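Local structure of Isomerase/lactonizing enzyme (Agrobacterium fabrum str. C58, 2NQL) at residues Glu289-Gly302 / Phe323-Ser335. The protein belongs to the mandelate racemase/muconate lactonizing enzyme family of the enolase superfamily and binds a sodium ion in its barrel domain. Sequence-based numbering, arbitrary orientation. Where two conformers were deposited one is given.
Sequences EMGHKGITNFIRIG and FLAASLQASSTLS
A buried, largely apolar helix-helix contact in the barrel domain joins M290, F298 and I299 to one side of helix segment 323-331 and to L334 beyond it, with segments 295-302 and 323-331 crossing at -36°. M290 is the knob, seated among F323, A326, S327 and A330. Its flexible thioether chain leaves with CG anti to the backbone N (chi1 174°), then bends twice, bringing CE to 3.7 Å from A330 CB. The small side chains of A326 and A330 accommodate M290, and A330 also the F298 ring, which lies obliquely with CD2 3.6 Å from A330 CB; the segment axes come within 9.8 Å. L334 CD2 packs against both I299 CD1 and G302 CA, 3.9 Å from the latter, where glycine's lack of a CB avoids a clash. At the other end G291, also without a side chain, lays its CA over one face of the F323 ring, a CH-pi contact. E289 caps the short helix: its OE2 accepts from G291 N at 2.8 Å, and OE1 is hydrogen-bonded to H315 ND1. One water bridges M290 N and S327 OG, the latter also hydrogen-bonded to H340 NE2. The helices follow the neighbouring parallel strands 285-286 and 311-312, as in the (beta/alpha) barrel of the enolase superfamily.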
loop_
_atom_site.group_PDB
_atom_site.type_symbol
_atom_site.label_atom_id
_atom_site.label_comp_id
_atom_site.label_asym_id
_atom_site.label_seq_id
_atom_site.Cartn_x
_atom_site.Cartn_y
_atom_site.Cartn_z
ATOM N N GLU A 289 10.873 9.689 -4.104
ATOM C CA GLU A 289 10.016 10.821 -3.891
ATOM C C GLU A 289 9.751 11.033 -2.406
ATOM O O GLU A 289 9.051 10.239 -1.751
ATOM C CB GLU A 289 8.709 10.644 -4.687
ATOM C CG GLU A 289 7.610 11.723 -4.393
ATOM C CD GLU A 289 8.156 13.155 -4.399
ATOM O OE1 GLU A 289 8.637 13.611 -5.465
ATOM O OE2 GLU A 289 8.103 13.834 -3.335
ATOM N N MET A 290 10.304 12.126 -1.879
ATOM C CA MET A 290 10.266 12.386 -0.442
ATOM C C MET A 290 8.822 12.463 0.094
ATOM O O MET A 290 8.557 12.035 1.224
ATOM C CB MET A 290 10.979 13.709 -0.143
ATOM C CG MET A 290 10.881 14.167 1.294
ATOM S SD MET A 290 11.538 13.000 2.523
ATOM C CE MET A 290 13.292 13.114 2.210
ATOM N N GLY A 291 7.893 13.000 -0.706
ATOM C CA GLY A 291 6.503 13.147 -0.261
ATOM C C GLY A 291 5.791 11.820 0.004
ATOM O O GLY A 291 4.836 11.771 0.784
ATOM N N HIS A 292 6.266 10.758 -0.645
ATOM C CA HIS A 292 5.763 9.392 -0.432
ATOM C C HIS A 292 6.514 8.683 0.712
ATOM O O HIS A 292 6.012 7.690 1.242
ATOM C CB HIS A 292 5.921 8.508 -1.701
ATOM C CG HIS A 292 4.887 8.750 -2.754
ATOM N ND1 HIS A 292 3.551 8.953 -2.465
ATOM C CD2 HIS A 292 4.994 8.788 -4.104
ATOM C CE1 HIS A 292 2.882 9.111 -3.596
ATOM N NE2 HIS A 292 3.734 9.025 -4.602
ATOM N N LYS A 293 7.703 9.180 1.077
ATOM C CA LYS A 293 8.700 8.356 1.794
ATOM C C LYS A 293 9.052 8.853 3.188
ATOM O O LYS A 293 9.058 8.068 4.138
ATOM C CB LYS A 293 9.981 8.129 0.956
ATOM C CG LYS A 293 9.731 7.376 -0.328
ATOM C CD LYS A 293 11.030 7.156 -1.092
ATOM C CE LYS A 293 10.804 6.319 -2.330
ATOM N NZ LYS A 293 9.927 6.999 -3.348
ATOM N N GLY A 294 9.353 10.147 3.317
ATOM C CA GLY A 294 9.797 10.723 4.587
ATOM C C GLY A 294 11.310 10.570 4.667
ATOM O O GLY A 294 11.896 9.818 3.888
ATOM N N ILE A 295 11.926 11.300 5.592
ATOM C CA ILE A 295 13.386 11.388 5.676
ATOM C C ILE A 295 14.020 10.052 6.083
ATOM O O ILE A 295 14.989 9.604 5.470
ATOM C CB ILE A 295 13.818 12.533 6.626
ATOM C CG1 ILE A 295 13.548 13.892 5.951
ATOM C CG2 ILE A 295 15.345 12.412 7.016
ATOM C CD1 ILE A 295 13.433 15.034 6.912
ATOM N N THR A 296 13.476 9.425 7.116
ATOM C CA THR A 296 13.981 8.093 7.545
ATOM C C THR A 296 14.078 7.090 6.379
ATOM O O THR A 296 15.132 6.477 6.175
ATOM C CB THR A 296 13.128 7.532 8.685
ATOM O OG1 THR A 296 13.177 8.430 9.796
ATOM C CG2 THR A 296 13.587 6.109 9.102
ATOM N N ASN A 297 12.999 6.953 5.594
ATOM C CA ASN A 297 13.001 6.073 4.415
ATOM C C ASN A 297 13.959 6.469 3.321
ATOM O O ASN A 297 14.596 5.624 2.704
ATOM C CB ASN A 297 11.580 5.931 3.830
ATOM C CG ASN A 297 10.744 4.901 4.590
ATOM O OD1 ASN A 297 11.249 3.839 4.962
ATOM N ND2 ASN A 297 9.462 5.200 4.795
ATOM N N PHE A 298 14.036 7.773 3.076
ATOM C CA PHE A 298 14.863 8.326 2.012
ATOM C C PHE A 298 16.334 8.025 2.350
ATOM O O PHE A 298 17.070 7.553 1.483
ATOM C CB PHE A 298 14.595 9.822 1.985
ATOM C CG PHE A 298 14.852 10.503 0.682
ATOM C CD1 PHE A 298 13.794 10.781 -0.198
ATOM C CD2 PHE A 298 16.132 10.992 0.391
ATOM C CE1 PHE A 298 14.019 11.498 -1.370
ATOM C CE2 PHE A 298 16.375 11.696 -0.790
ATOM C CZ PHE A 298 15.322 11.952 -1.665
ATOM N N ILE A 299 16.737 8.246 3.609
ATOM C CA ILE A 299 18.110 8.022 4.080
ATOM C C ILE A 299 18.515 6.538 3.930
ATOM O O ILE A 299 19.615 6.203 3.499
ATOM C CB ILE A 299 18.261 8.534 5.566
ATOM C CG1 ILE A 299 18.368 10.067 5.614
ATOM C CG2 ILE A 299 19.442 7.907 6.289
ATOM C CD1 ILE A 299 19.296 10.676 4.559
ATOM N N ARG A 300 17.599 5.644 4.286
ATOM C CA ARG A 300 17.839 4.192 4.122
ATOM C C ARG A 300 17.920 3.734 2.665
ATOM O O ARG A 300 18.746 2.891 2.334
ATOM C CB ARG A 300 16.795 3.373 4.890
ATOM C CG ARG A 300 16.796 3.675 6.374
ATOM C CD ARG A 300 15.599 3.043 7.099
ATOM N NE ARG A 300 15.736 3.211 8.549
ATOM C CZ ARG A 300 14.799 2.920 9.451
ATOM N NH1 ARG A 300 13.610 2.473 9.055
ATOM N NH2 ARG A 300 15.042 3.116 10.751
ATOM N N ILE A 301 17.080 4.295 1.789
ATOM C CA ILE A 301 17.194 4.049 0.354
ATOM C C ILE A 301 18.559 4.549 -0.193
ATOM O O ILE A 301 19.222 3.864 -1.001
ATOM C CB ILE A 301 15.986 4.645 -0.416
ATOM C CG1 ILE A 301 14.743 3.761 -0.198
ATOM C CG2 ILE A 301 16.291 4.810 -1.885
ATOM C CD1 ILE A 301 13.415 4.469 -0.480
ATOM N N GLY A 302 18.956 5.736 0.247
ATOM C CA GLY A 302 20.260 6.308 -0.106
ATOM C C GLY A 302 21.431 5.420 0.320
ATOM O O GLY A 302 22.351 5.189 -0.470
ATOM N N PHE A 323 7.769 19.046 1.738
ATOM C CA PHE A 323 8.475 17.823 1.380
ATOM C C PHE A 323 9.615 17.978 0.375
ATOM O O PHE A 323 10.561 17.208 0.409
ATOM C CB PHE A 323 7.573 16.600 1.122
ATOM C CG PHE A 323 6.676 16.698 -0.107
ATOM C CD1 PHE A 323 7.199 16.691 -1.405
ATOM C CD2 PHE A 323 5.296 16.689 0.046
ATOM C CE1 PHE A 323 6.338 16.727 -2.534
ATOM C CE2 PHE A 323 4.423 16.737 -1.057
ATOM C CZ PHE A 323 4.947 16.746 -2.350
ATOM N N LEU A 324 9.547 18.996 -0.478
ATOM C CA LEU A 324 10.702 19.252 -1.344
ATOM C C LEU A 324 11.923 19.687 -0.506
ATOM O O LEU A 324 13.022 19.200 -0.725
ATOM C CB LEU A 324 10.383 20.302 -2.409
ATOM C CG LEU A 324 11.572 20.630 -3.327
ATOM C CD1 LEU A 324 12.054 19.407 -4.081
ATOM C CD2 LEU A 324 11.159 21.753 -4.287
ATOM N N ALA A 325 11.715 20.592 0.443
ATOM C CA ALA A 325 12.794 21.021 1.318
ATOM C C ALA A 325 13.379 19.839 2.085
ATOM O O ALA A 325 14.597 19.699 2.167
ATOM C CB ALA A 325 12.331 22.082 2.264
ATOM N N ALA A 326 12.500 18.975 2.603
ATOM C CA ALA A 326 12.929 17.685 3.179
ATOM C C ALA A 326 13.766 16.847 2.220
ATOM O O ALA A 326 14.813 16.326 2.624
ATOM C CB ALA A 326 11.711 16.906 3.696
ATOM N N SER A 327 13.331 16.732 0.953
ATOM C CA SER A 327 14.084 16.003 -0.066
ATOM C C SER A 327 15.499 16.590 -0.212
ATOM O O SER A 327 16.465 15.835 -0.264
ATOM C CB SER A 327 13.378 16.009 -1.437
ATOM O OG SER A 327 14.031 15.106 -2.333
ATOM N N LEU A 328 15.600 17.915 -0.297
ATOM C CA LEU A 328 16.910 18.562 -0.443
ATOM C C LEU A 328 17.809 18.265 0.764
ATOM O O LEU A 328 18.959 17.864 0.576
ATOM C CB LEU A 328 16.768 20.084 -0.655
ATOM C CG LEU A 328 15.893 20.582 -1.806
ATOM C CD1 LEU A 328 16.099 22.078 -1.961
ATOM C CD2 LEU A 328 16.176 19.851 -3.122
ATOM N N GLN A 329 17.282 18.450 1.975
ATOM C CA GLN A 329 18.014 18.144 3.222
ATOM C C GLN A 329 18.581 16.727 3.229
ATOM O O GLN A 329 19.790 16.526 3.425
ATOM C CB GLN A 329 17.121 18.315 4.459
ATOM C CG GLN A 329 16.629 19.736 4.766
ATOM C CD GLN A 329 17.727 20.664 5.313
ATOM O OE1 GLN A 329 18.855 20.236 5.565
ATOM N NE2 GLN A 329 17.384 21.935 5.511
ATOM N N ALA A 330 17.710 15.744 3.002
ATOM C CA ALA A 330 18.139 14.345 3.003
ATOM C C ALA A 330 19.074 14.044 1.836
ATOM O O ALA A 330 20.091 13.386 2.022
ATOM C CB ALA A 330 16.941 13.429 2.964
ATOM N N SER A 331 18.728 14.533 0.638
ATOM C CA SER A 331 19.550 14.294 -0.566
ATOM C C SER A 331 20.996 14.756 -0.385
ATOM O O SER A 331 21.935 14.121 -0.891
ATOM C CB SER A 331 18.974 15.027 -1.784
ATOM O OG SER A 331 17.717 14.494 -2.150
ATOM N N SER A 332 21.157 15.864 0.329
ATOM C CA SER A 332 22.473 16.510 0.491
ATOM C C SER A 332 23.500 15.665 1.238
ATOM O O SER A 332 24.687 15.899 1.102
ATOM C CB SER A 332 22.312 17.859 1.177
ATOM O OG SER A 332 22.109 17.688 2.568
ATOM N N THR A 333 23.025 14.684 2.011
ATOM C CA THR A 333 23.860 13.815 2.846
ATOM C C THR A 333 24.306 12.549 2.122
ATOM O O THR A 333 25.065 11.750 2.686
ATOM C CB THR A 333 23.078 13.359 4.125
ATOM O OG1 THR A 333 22.064 12.397 3.746
ATOM C CG2 THR A 333 22.455 14.558 4.834
ATOM N N LEU A 334 23.832 12.358 0.893
ATOM C CA LEU A 334 23.947 11.078 0.194
ATOM C C LEU A 334 25.138 11.046 -0.742
ATOM O O LEU A 334 25.239 11.854 -1.662
ATOM C CB LEU A 334 22.659 10.732 -0.569
ATOM C CG LEU A 334 21.339 10.685 0.232
ATOM C CD1 LEU A 334 20.128 10.331 -0.671
ATOM C CD2 LEU A 334 21.438 9.705 1.392
ATOM N N SER A 335 26.036 10.089 -0.502
ATOM C CA SER A 335 27.247 9.904 -1.316
ATOM C C SER A 335 26.959 9.592 -2.787
ATOM O O SER A 335 27.727 9.982 -3.672
ATOM C CB SER A 335 28.129 8.823 -0.691
ATOM O OG SER A 335 27.481 7.561 -0.761
HETATM O O HOH W 1 11.859 13.848 -3.447
#